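Local coordinates for protein serpin B3 (PDB 4ZK3) that probably inhibits proteases as a member of the serpin family and, as the psoriasis-associated Pso p27, forms a compact structure that builds large aggregates, at residues A[11-16]-A[259-264]; A[178-183]-A[381-386]; A[268-273]-A[372-377]; A[34-39]-A[125-130]. All blocks are in the same frame, centred on the assembly; numbering follows the deposited sequence.

Interaction 1: residues A[11-16]-A[259-264]; sequences FMFDLF and EKLTAE
F13, on the N-terminal helix 4-19 of the serpin fold, packs against L261 and T262, which join helices 254-260 and 263-269, and A263, the first residue of the second helix. The backbones come closest at F13 and T262, whose CA atoms are 6.8 Å apart. F13 alone supplies the helix 4-19 side of the contact. Its CG lies beside the backbone N and anti to the carbonyl carbon (chi1 -76°), which carries the benzyl group out toward the turn. The carbonyl carbon of T262 lies over one ring face, 3.7 Å from F13 CE2. On the opposite face sits M12 CE, 3.5 Å above the plane and displaced toward the rim, so the ring is sandwiched between its own neighbour and the turn. Apolar side chains add to this backbone contact: F13 CE1 meets L261 CD1 at 3.8 Å, the two side chains crossing at about a right angle, and F13 CD2 meets A263 CB at 3.9 Å. The small methyl of A263 lets the backbone approach closely, with A263 N 3.5 Å from F13 CD2. T262 turns its side chain away to act as N-cap of the next helix, OG1 bonding to the backbone N of K265. Farther out, L266 of helix 263-269 touches both F13 and L261, Y384 of strand 380-387 touches M12 and L261, and helix 31-42 packs on F11 and L15.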
# COMPACT_ATOMS: atom_id res chain seq x y z
N PHE A 11 -1.53 -11.15 1.47
CA PHE A 11 -0.84 -10.36 2.49
C PHE A 11 -1.59 -9.07 2.75
O PHE A 11 -1.80 -8.70 3.93
CB PHE A 11 0.61 -10.09 2.04
CG PHE A 11 1.39 -9.25 2.97
CD1 PHE A 11 1.53 -9.58 4.28
CD2 PHE A 11 2.09 -8.11 2.48
CE1 PHE A 11 2.31 -8.81 5.15
CE2 PHE A 11 2.83 -7.33 3.34
CZ PHE A 11 2.95 -7.67 4.69
N MET A 12 -2.06 -8.42 1.69
CA MET A 12 -2.92 -7.22 1.81
C MET A 12 -4.16 -7.47 2.70
O MET A 12 -4.43 -6.68 3.61
CB MET A 12 -3.35 -6.70 0.41
CG MET A 12 -4.30 -5.47 0.39
SD MET A 12 -4.94 -5.24 -1.27
CE MET A 12 -6.39 -6.30 -1.12
N PHE A 13 -4.88 -8.57 2.51
CA PHE A 13 -6.02 -8.85 3.40
C PHE A 13 -5.60 -9.23 4.83
O PHE A 13 -6.31 -8.85 5.80
CB PHE A 13 -6.94 -9.89 2.81
CG PHE A 13 -7.80 -9.35 1.71
CD1 PHE A 13 -8.78 -8.43 2.01
CD2 PHE A 13 -7.58 -9.70 0.38
CE1 PHE A 13 -9.58 -7.90 1.01
CE2 PHE A 13 -8.35 -9.17 -0.64
CZ PHE A 13 -9.36 -8.26 -0.33
N ASP A 14 -4.46 -9.92 4.96
CA ASP A 14 -4.00 -10.28 6.28
C ASP A 14 -3.69 -8.98 7.00
O ASP A 14 -3.93 -8.85 8.22
CB ASP A 14 -2.76 -11.16 6.29
CG ASP A 14 -2.97 -12.49 5.59
OD1 ASP A 14 -4.10 -12.88 5.24
OD2 ASP A 14 -1.93 -13.12 5.33
N LEU A 15 -3.19 -7.98 6.27
CA LEU A 15 -2.94 -6.68 6.93
C LEU A 15 -4.21 -6.03 7.36
O LEU A 15 -4.29 -5.49 8.47
CB LEU A 15 -2.14 -5.70 6.08
CG LEU A 15 -0.67 -6.05 5.91
CD1 LEU A 15 -0.06 -5.22 4.77
CD2 LEU A 15 0.21 -5.94 7.10
N PHE A 16 -5.16 -6.02 6.46
CA PHE A 16 -6.41 -5.31 6.66
C PHE A 16 -7.12 -5.74 7.96
O PHE A 16 -7.62 -4.90 8.69
CB PHE A 16 -7.32 -5.49 5.45
CG PHE A 16 -8.56 -4.68 5.53
CD1 PHE A 16 -8.55 -3.35 5.22
CD2 PHE A 16 -9.74 -5.23 5.99
CE1 PHE A 16 -9.69 -2.58 5.31
CE2 PHE A 16 -10.90 -4.48 6.09
CZ PHE A 16 -10.86 -3.14 5.77
N GLU A 259 -16.00 -9.06 6.31
CA GLU A 259 -15.83 -10.44 6.76
C GLU A 259 -15.72 -11.39 5.58
O GLU A 259 -14.93 -12.32 5.57
CB GLU A 259 -17.00 -10.85 7.67
CG GLU A 259 -16.96 -10.19 9.05
CD GLU A 259 -18.32 -10.23 9.78
OE1 GLU A 259 -19.32 -10.77 9.23
OE2 GLU A 259 -18.38 -9.71 10.92
N LYS A 260 -16.49 -11.13 4.55
CA LYS A 260 -16.56 -12.03 3.41
C LYS A 260 -15.52 -11.78 2.30
O LYS A 260 -15.29 -12.65 1.45
CB LYS A 260 -17.96 -11.90 2.81
CG LYS A 260 -19.07 -11.83 3.85
CD LYS A 260 -20.08 -12.95 3.70
CE LYS A 260 -19.49 -14.27 4.20
NZ LYS A 260 -20.47 -15.37 4.05
N LEU A 261 -14.91 -10.61 2.26
CA LEU A 261 -14.01 -10.25 1.16
C LEU A 261 -12.64 -10.83 1.48
O LEU A 261 -11.90 -10.28 2.30
CB LEU A 261 -13.93 -8.74 1.02
CG LEU A 261 -13.88 -8.08 -0.34
CD1 LEU A 261 -12.99 -6.83 -0.22
CD2 LEU A 261 -13.44 -8.95 -1.51
N THR A 262 -12.36 -11.97 0.87
CA THR A 262 -11.03 -12.61 0.86
C THR A 262 -10.34 -12.32 -0.48
O THR A 262 -10.99 -11.80 -1.41
CB THR A 262 -11.23 -14.14 0.88
OG1 THR A 262 -11.93 -14.50 -0.32
CG2 THR A 262 -12.03 -14.56 2.08
N ALA A 263 -9.07 -12.70 -0.62
CA ALA A 263 -8.35 -12.46 -1.86
C ALA A 263 -9.05 -13.20 -3.01
O ALA A 263 -9.24 -12.67 -4.10
CB ALA A 263 -6.89 -12.92 -1.74
N GLU A 264 -9.44 -14.45 -2.75
CA GLU A 264 -10.09 -15.29 -3.75
C GLU A 264 -11.39 -14.64 -4.23
O GLU A 264 -11.58 -14.48 -5.41
CB GLU A 264 -10.33 -16.66 -3.08
CG GLU A 264 -10.94 -17.77 -3.89
CD GLU A 264 -11.04 -19.02 -3.02
OE1 GLU A 264 -11.70 -18.90 -1.98
OE2 GLU A 264 -10.42 -20.08 -3.32

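Interaction 2: residues A[178-183]-A[381-386]; sequences NAIYFK and ILFYGR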
# COMPACT_ATOMS: atom_id res chain seq x y z
N ASN A 178 11.15 1.80 1.22
CA ASN A 178 10.42 1.80 -0.02
C ASN A 178 9.49 3.01 -0.11
O ASN A 178 8.79 3.33 0.85
CB ASN A 178 9.49 0.56 -0.16
CG ASN A 178 8.68 0.61 -1.41
OD1 ASN A 178 9.17 0.21 -2.49
ND2 ASN A 178 7.51 1.15 -1.33
N ALA A 179 9.49 3.72 -1.24
CA ALA A 179 8.49 4.75 -1.53
C ALA A 179 7.80 4.49 -2.85
O ALA A 179 8.44 4.14 -3.85
CB ALA A 179 9.13 6.14 -1.57
N ILE A 180 6.50 4.71 -2.86
CA ILE A 180 5.64 4.52 -4.03
C ILE A 180 4.75 5.75 -4.21
O ILE A 180 4.27 6.36 -3.21
CB ILE A 180 4.78 3.24 -3.90
CG1 ILE A 180 3.95 3.00 -5.15
CG2 ILE A 180 3.81 3.32 -2.69
CD1 ILE A 180 3.19 1.66 -5.18
N TYR A 181 4.56 6.17 -5.48
CA TYR A 181 3.86 7.40 -5.80
C TYR A 181 3.08 7.25 -7.11
O TYR A 181 3.60 6.72 -8.09
CB TYR A 181 4.83 8.60 -5.93
CG TYR A 181 4.12 9.85 -6.33
CD1 TYR A 181 3.48 10.60 -5.37
CD2 TYR A 181 4.03 10.26 -7.69
CE1 TYR A 181 2.77 11.74 -5.70
CE2 TYR A 181 3.30 11.42 -8.03
CZ TYR A 181 2.69 12.16 -7.03
OH TYR A 181 1.96 13.32 -7.29
N PHE A 182 1.82 7.67 -7.08
CA PHE A 182 0.94 7.60 -8.21
C PHE A 182 0.16 8.93 -8.31
O PHE A 182 -0.38 9.40 -7.31
CB PHE A 182 -0.04 6.47 -8.02
CG PHE A 182 -1.16 6.51 -9.00
CD1 PHE A 182 -0.91 6.29 -10.36
CD2 PHE A 182 -2.45 6.82 -8.58
CE1 PHE A 182 -1.97 6.35 -11.29
CE2 PHE A 182 -3.48 6.88 -9.48
CZ PHE A 182 -3.26 6.64 -10.82
N LYS A 183 0.10 9.54 -9.49
CA LYS A 183 -0.88 10.59 -9.72
C LYS A 183 -1.44 10.42 -11.10
O LYS A 183 -0.71 10.27 -12.03
CB LYS A 183 -0.27 11.98 -9.58
CG LYS A 183 -1.32 13.12 -9.63
CD LYS A 183 -0.65 14.51 -9.61
CE LYS A 183 -1.66 15.61 -9.92
NZ LYS A 183 -1.34 16.79 -9.05
N ILE A 381 -2.49 -4.87 -6.74
CA ILE A 381 -3.15 -3.84 -5.94
C ILE A 381 -2.07 -3.04 -5.26
O ILE A 381 -1.34 -3.55 -4.39
CB ILE A 381 -4.18 -4.45 -5.00
CG1 ILE A 381 -5.22 -5.24 -5.85
CG2 ILE A 381 -4.88 -3.33 -4.22
CD1 ILE A 381 -6.30 -5.90 -4.99
N LEU A 382 -1.91 -1.81 -5.72
CA LEU A 382 -0.85 -0.92 -5.23
C LEU A 382 -1.23 -0.22 -3.91
O LEU A 382 -0.33 0.07 -3.09
CB LEU A 382 -0.55 0.14 -6.29
CG LEU A 382 -0.11 -0.41 -7.67
CD1 LEU A 382 0.01 0.69 -8.69
CD2 LEU A 382 1.10 -1.27 -7.67
N PHE A 383 -2.52 0.09 -3.77
CA PHE A 383 -3.02 0.83 -2.62
C PHE A 383 -4.41 0.30 -2.33
O PHE A 383 -5.17 -0.05 -3.27
CB PHE A 383 -3.19 2.35 -2.89
CG PHE A 383 -1.91 3.09 -3.32
CD1 PHE A 383 -1.03 3.65 -2.39
CD2 PHE A 383 -1.64 3.24 -4.70
CE1 PHE A 383 0.09 4.37 -2.83
CE2 PHE A 383 -0.49 3.90 -5.14
CZ PHE A 383 0.38 4.47 -4.20
N TYR A 384 -4.75 0.27 -1.03
CA TYR A 384 -6.03 -0.29 -0.57
C TYR A 384 -6.51 0.48 0.63
O TYR A 384 -5.72 0.90 1.47
CB TYR A 384 -5.87 -1.79 -0.19
CG TYR A 384 -7.16 -2.51 0.09
CD1 TYR A 384 -7.71 -2.52 1.35
CD2 TYR A 384 -7.86 -3.16 -0.94
CE1 TYR A 384 -8.88 -3.20 1.60
CE2 TYR A 384 -9.06 -3.82 -0.70
CZ TYR A 384 -9.58 -3.79 0.56
OH TYR A 384 -10.75 -4.47 0.83
N GLY A 385 -7.82 0.65 0.73
CA GLY A 385 -8.37 1.51 1.75
C GLY A 385 -9.81 1.35 2.07
O GLY A 385 -10.58 0.70 1.34
N ARG A 386 -10.18 1.94 3.20
CA ARG A 386 -11.57 2.04 3.62
C ARG A 386 -11.83 3.48 4.00
O ARG A 386 -11.05 4.10 4.78
CB ARG A 386 -11.86 1.19 4.85
CG ARG A 386 -13.26 1.51 5.41
CD ARG A 386 -13.58 0.70 6.62
NE ARG A 386 -12.92 1.21 7.77
CZ ARG A 386 -12.63 0.51 8.88
NH1 ARG A 386 -12.89 -0.78 9.01
NH2 ARG A 386 -12.06 1.15 9.89
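The backbone N of L382, a residue whose side chain packs on I180, bonds to I373 O of the neighbouring strand at 2.9 Å, and F383 O receives I373 N at 2.9 Å. L382 and F383 thus both face I373, a classic beta bulge. Within it, both residues send their side chains toward strand 174-185. The contact they make there is wholly apolar. Within 381-386, F383 makes the larger part of the contact, its ring meeting strand 174-185 with CE1, CE2 and CZ. I180 and F383 approach from opposite directions, and I180 CG2 lies obliquely off the ring, 3.9 Å from F383 CE1. The beta branching of I180 matters here: CG1 runs anti to the backbone N (chi1 -177°) and extends on to CD1, 4.2 Å from L382 CB, while CG2 is left to meet the phenyl ring. F182 adds its CB, 3.9 Å from F383 CE2, and its own ring swings off to meet Y236 edge-to-face. F383 also touches A343 of strand 340-351, the neighbour of strand 174-185. The two strand axes pass 9.0 Å apart at 82°, too far for backbone bonds and suited to interlocking aliphatic and aromatic groups. Such near-perpendicular packing of two beta layers is what is expected where the large central sheet of a serpin lies on its second, smaller sheet, in the core of the molecule.

Interaction 3: residues A[268-273]-A[372-377]; sequences EWTSLQ and FIRQNK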
# COMPACT_ATOMS: atom_id res chain seq x y z
N GLU A 268 -12.47 -12.76 -7.95
CA GLU A 268 -13.62 -13.16 -8.74
C GLU A 268 -14.48 -11.95 -9.10
O GLU A 268 -14.72 -11.65 -10.28
CB GLU A 268 -14.43 -14.17 -7.93
CG GLU A 268 -15.29 -15.07 -8.78
CD GLU A 268 -16.36 -15.76 -7.97
OE1 GLU A 268 -16.03 -16.26 -6.87
OE2 GLU A 268 -17.54 -15.77 -8.43
N TRP A 269 -14.90 -11.23 -8.06
CA TRP A 269 -15.88 -10.17 -8.16
C TRP A 269 -15.43 -8.95 -8.96
O TRP A 269 -16.27 -8.22 -9.52
CB TRP A 269 -16.26 -9.69 -6.75
CG TRP A 269 -16.94 -10.76 -5.91
CD1 TRP A 269 -17.55 -11.90 -6.38
CD2 TRP A 269 -17.11 -10.77 -4.50
NE1 TRP A 269 -18.06 -12.62 -5.33
CE2 TRP A 269 -17.82 -11.94 -4.17
CE3 TRP A 269 -16.73 -9.90 -3.47
CZ2 TRP A 269 -18.18 -12.26 -2.86
CZ3 TRP A 269 -17.06 -10.23 -2.16
CH2 TRP A 269 -17.79 -11.39 -1.87
N THR A 270 -14.11 -8.70 -8.97
CA THR A 270 -13.59 -7.44 -9.50
C THR A 270 -12.85 -7.67 -10.79
O THR A 270 -12.15 -6.78 -11.25
CB THR A 270 -12.67 -6.71 -8.52
OG1 THR A 270 -11.42 -7.42 -8.42
CG2 THR A 270 -13.32 -6.55 -7.14
N SER A 271 -12.99 -8.84 -11.41
CA SER A 271 -12.38 -8.98 -12.71
C SER A 271 -13.35 -8.46 -13.77
O SER A 271 -14.58 -8.59 -13.64
CB SER A 271 -12.03 -10.44 -13.01
OG SER A 271 -13.25 -11.14 -13.05
N LEU A 272 -12.78 -7.90 -14.84
CA LEU A 272 -13.50 -7.55 -16.08
C LEU A 272 -14.42 -8.68 -16.57
O LEU A 272 -15.60 -8.47 -16.82
CB LEU A 272 -12.47 -7.21 -17.18
CG LEU A 272 -12.18 -5.72 -17.40
CD1 LEU A 272 -12.39 -4.90 -16.14
CD2 LEU A 272 -10.79 -5.49 -18.00
N GLN A 273 -13.86 -9.87 -16.69
CA GLN A 273 -14.61 -11.07 -16.96
C GLN A 273 -16.00 -11.08 -16.30
O GLN A 273 -16.97 -11.51 -16.90
CB GLN A 273 -13.73 -12.23 -16.48
CG GLN A 273 -14.34 -13.62 -16.46
CD GLN A 273 -14.81 -14.04 -17.82
OE1 GLN A 273 -15.98 -14.38 -17.98
NE2 GLN A 273 -13.91 -14.04 -18.80
N PHE A 372 -9.66 0.55 -3.95
CA PHE A 372 -8.25 0.26 -4.20
C PHE A 372 -7.84 0.68 -5.58
O PHE A 372 -8.70 0.89 -6.45
CB PHE A 372 -7.91 -1.20 -3.92
CG PHE A 372 -8.59 -2.19 -4.80
CD1 PHE A 372 -8.02 -2.58 -6.00
CD2 PHE A 372 -9.78 -2.81 -4.40
CE1 PHE A 372 -8.64 -3.54 -6.79
CE2 PHE A 372 -10.42 -3.76 -5.18
CZ PHE A 372 -9.83 -4.16 -6.38
N ILE A 373 -6.52 0.86 -5.73
CA ILE A 373 -5.93 1.25 -6.98
C ILE A 373 -5.12 0.06 -7.47
O ILE A 373 -4.20 -0.42 -6.80
CB ILE A 373 -5.08 2.52 -6.86
CG1 ILE A 373 -5.96 3.73 -6.49
CG2 ILE A 373 -4.31 2.79 -8.16
CD1 ILE A 373 -5.18 4.92 -5.98
N ARG A 374 -5.43 -0.37 -8.68
CA ARG A 374 -4.89 -1.54 -9.31
C ARG A 374 -4.15 -1.20 -10.59
O ARG A 374 -4.65 -0.44 -11.42
CB ARG A 374 -6.05 -2.47 -9.66
CG ARG A 374 -5.64 -3.83 -10.25
CD ARG A 374 -6.90 -4.69 -10.52
NE ARG A 374 -7.70 -4.13 -11.63
CZ ARG A 374 -9.00 -4.41 -11.87
NH1 ARG A 374 -9.70 -5.25 -11.11
NH2 ARG A 374 -9.60 -3.84 -12.92
N GLN A 375 -3.00 -1.85 -10.79
CA GLN A 375 -2.28 -1.84 -12.09
C GLN A 375 -2.88 -2.98 -12.94
O GLN A 375 -2.85 -4.16 -12.56
CB GLN A 375 -0.79 -1.84 -11.91
CG GLN A 375 0.01 -2.74 -12.81
CD GLN A 375 0.74 -2.04 -13.88
OE1 GLN A 375 1.47 -1.09 -13.63
NE2 GLN A 375 0.59 -2.52 -15.08
N ASN A 376 -3.52 -2.62 -14.05
CA ASN A 376 -4.39 -3.64 -14.70
C ASN A 376 -3.66 -4.83 -15.40
O ASN A 376 -4.06 -5.97 -15.26
CB ASN A 376 -5.36 -2.95 -15.67
CG ASN A 376 -6.37 -2.06 -14.96
OD1 ASN A 376 -6.88 -2.37 -13.89
ND2 ASN A 376 -6.71 -1.00 -15.58
N LYS A 377 -2.56 -4.56 -16.08
CA LYS A 377 -1.81 -5.61 -16.81
C LYS A 377 -1.21 -6.65 -15.89
O LYS A 377 -1.23 -7.83 -16.19
CB LYS A 377 -0.72 -4.97 -17.66
CG LYS A 377 -1.26 -4.59 -19.04
CD LYS A 377 -0.96 -3.17 -19.55
CE LYS A 377 -2.27 -2.47 -19.95
NZ LYS A 377 -1.99 -1.42 -20.95
O HOH W 1 -8.84 -6.70 -9.08
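R374 NH1 donates to the carbonyl O of T270 over 2.9 Å, with an N-H...O angle of 146°. The oxygen lies in the guanidinium plane at its edge, while the donor is tilted 30° out of the plane of the carbonyl. A water adds a second bridge: it accepts from R374 NH1 at 2.6 Å and donates to T270 OG1 at 2.8 Å. NH1 therefore serves both the main chain and, through the water, the side chain of one residue. T270 OG1 passes its own bond back to L266 O, one turn earlier in helix 263-269, and this fixes the hydroxyl. The same oxygen faces the ring edge of F372, 4.2 Å from CZ. On the far side of the guanidinium, R374 grips N376 side-on with NE and NH2, both on the one atom OD1, at 3.0 Å from NE and 3.2 Å from NH2. The chain of R374 leaves the strand extended and bends at chi3 (69°), which turns its flat end to span T270 and N376. N376 is positioned in turn by ND2, bonded to K239 O and S242 OG. L272 CD1 comes obliquely toward R374 NH2, a loose contact. The buried arginine thus spends its charge chiefly on neutral oxygens; E233 offers only a long, weak ion pair. Because T270 directly follows a helix, its carbonyl probably carries some of the partial negative charge of that C-terminal end, a natural match for a guanidinium joining the helix end to strand 369-375.

Interaction 4: residues A[34-39]-A[125-130]; sequences ITSALG and KFYQTS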
# COMPACT_ATOMS: atom_id res chain seq x y z
N ILE A 34 4.96 -2.35 1.30
CA ILE A 34 5.36 -3.15 2.46
C ILE A 34 5.99 -4.46 2.01
O ILE A 34 7.04 -4.88 2.53
CB ILE A 34 4.18 -3.41 3.35
CG1 ILE A 34 3.61 -2.08 3.79
CG2 ILE A 34 4.63 -4.21 4.52
CD1 ILE A 34 2.27 -2.16 4.46
N THR A 35 5.40 -5.10 1.03
CA THR A 35 6.01 -6.30 0.44
C THR A 35 7.41 -6.03 -0.02
O THR A 35 8.34 -6.79 0.25
CB THR A 35 5.17 -6.83 -0.70
OG1 THR A 35 3.92 -7.28 -0.17
CG2 THR A 35 5.87 -8.00 -1.33
N SER A 36 7.60 -4.93 -0.72
CA SER A 36 8.92 -4.58 -1.26
C SER A 36 9.97 -4.38 -0.13
O SER A 36 11.09 -4.86 -0.24
CB SER A 36 8.77 -3.36 -2.17
OG SER A 36 10.01 -2.92 -2.68
N ALA A 37 9.64 -3.67 0.92
CA ALA A 37 10.54 -3.47 1.99
C ALA A 37 10.90 -4.77 2.69
O ALA A 37 12.06 -4.99 3.02
CB ALA A 37 9.95 -2.47 3.01
N LEU A 38 9.92 -5.61 2.93
CA LEU A 38 10.19 -6.88 3.62
C LEU A 38 10.93 -7.88 2.72
O LEU A 38 11.64 -8.72 3.21
CB LEU A 38 8.88 -7.45 4.17
CG LEU A 38 8.25 -6.56 5.24
CD1 LEU A 38 6.97 -7.18 5.75
CD2 LEU A 38 9.25 -6.26 6.36
N GLY A 39 10.76 -7.75 1.41
CA GLY A 39 11.45 -8.53 0.42
C GLY A 39 12.93 -8.25 0.51
O GLY A 39 13.75 -9.16 0.43
N LYS A 125 20.05 -5.61 -7.65
CA LYS A 125 19.53 -6.35 -8.78
C LYS A 125 18.02 -6.68 -8.72
O LYS A 125 17.34 -6.50 -9.71
CB LYS A 125 20.28 -7.66 -8.91
CG LYS A 125 19.76 -8.55 -10.03
CD LYS A 125 20.15 -10.00 -9.76
CE LYS A 125 19.89 -10.90 -10.95
NZ LYS A 125 20.60 -12.18 -10.69
N PHE A 126 17.53 -7.25 -7.62
CA PHE A 126 16.09 -7.60 -7.55
C PHE A 126 15.13 -6.44 -7.21
O PHE A 126 13.96 -6.45 -7.66
CB PHE A 126 15.84 -8.75 -6.59
CG PHE A 126 16.58 -9.99 -6.97
CD1 PHE A 126 16.22 -10.71 -8.09
CD2 PHE A 126 17.71 -10.40 -6.24
CE1 PHE A 126 16.94 -11.83 -8.47
CE2 PHE A 126 18.43 -11.51 -6.61
CZ PHE A 126 18.04 -12.23 -7.73
N TYR A 127 15.62 -5.47 -6.43
CA TYR A 127 14.78 -4.40 -5.88
C TYR A 127 15.23 -3.04 -6.36
O TYR A 127 14.67 -2.04 -5.96
CB TYR A 127 14.83 -4.45 -4.34
CG TYR A 127 14.09 -5.62 -3.84
CD1 TYR A 127 12.71 -5.58 -3.67
CD2 TYR A 127 14.74 -6.83 -3.66
CE1 TYR A 127 12.02 -6.70 -3.26
CE2 TYR A 127 14.04 -7.96 -3.27
CZ TYR A 127 12.71 -7.89 -3.06
OH TYR A 127 12.03 -9.02 -2.69
N GLN A 128 16.24 -3.00 -7.24
CA GLN A 128 16.70 -1.72 -7.82
C GLN A 128 17.12 -0.78 -6.70
O GLN A 128 17.04 0.43 -6.82
CB GLN A 128 15.63 -1.08 -8.70
CG GLN A 128 14.94 -2.01 -9.70
CD GLN A 128 13.79 -1.31 -10.54
OE1 GLN A 128 13.06 -0.40 -10.08
NE2 GLN A 128 13.63 -1.78 -11.77
N THR A 129 17.60 -1.33 -5.60
CA THR A 129 17.89 -0.56 -4.43
C THR A 129 19.20 0.28 -4.62
O THR A 129 20.23 -0.28 -5.00
CB THR A 129 18.02 -1.50 -3.23
OG1 THR A 129 16.81 -2.29 -3.13
CG2 THR A 129 18.23 -0.70 -1.95
N SER A 130 19.16 1.57 -4.30
CA SER A 130 20.38 2.37 -4.23
C SER A 130 20.78 2.43 -2.77
O SER A 130 19.99 2.09 -1.89
CB SER A 130 20.16 3.79 -4.81
OG SER A 130 19.09 4.42 -4.10
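Y127 holds CG beside its backbone N and anti to the carbonyl carbon (chi1 -71°), a torsion that drives the phenol from the last turn of helix 117-127 into helix 31-42, where it meets S36 and G39. S36 points its OG anti to the backbone N (chi1 177°), alongside the near flank of the ring. In the serpin fold these are a helix packed beneath the central sheet and a helix at the sheet's margin, so one long aromatic side chain reaches across between them. The ring runs past S36 and reaches G39, one turn on in helix 31-42, both meeting it obliquely. Near its base, Y127 CD1 is 3.9 Å from S36 OG; farther along, Y127 CE1 is 3.7 Å from S36 O. Serine suits the spot because it is small and because its buried hydroxyl has a partner elsewhere, a hydrogen bond with N105 ND2 of strand 99-110, together with a weak one to N178 OD1. N105 also touches Y127, so the strand backs both residues. L89 of helix 81-91 and L43 add apolar cover to the tyrosine. Q128, next in the chain, has positive phi (58°), and the backbone then heads for strand 130-134. At the tip of the phenol, G39 presents bare backbone, and its lack of a side chain is what makes room for the hydroxyl. Y127 CZ lies 3.6 Å from G39 C, and Y127 OH rests 3.2 Å from G39 CA.

In the fold
Interaction 2 lies in the core, with the centres of interactions 1, 3 and 4 about 15 to 16 Å from its own. Interactions 3 and 4 are farthest apart, 24 Å between centres. Strands 369-375 and 380-387 are hydrogen-bonded neighbours, tying interaction 3 directly to interaction 2, while interactions 1 and 3 share helix 263-269. Helix 4-19 packs on helix 31-42 through F11, L15 and I34, connecting interaction 1 with interaction 4. Along the chain, interaction 4 closes before interaction 2 opens, interaction 1 crosses interaction 2, and interaction 3 falls within the span of interaction 2. Distant sequence regions are thereby interwoven into one compact serpin body.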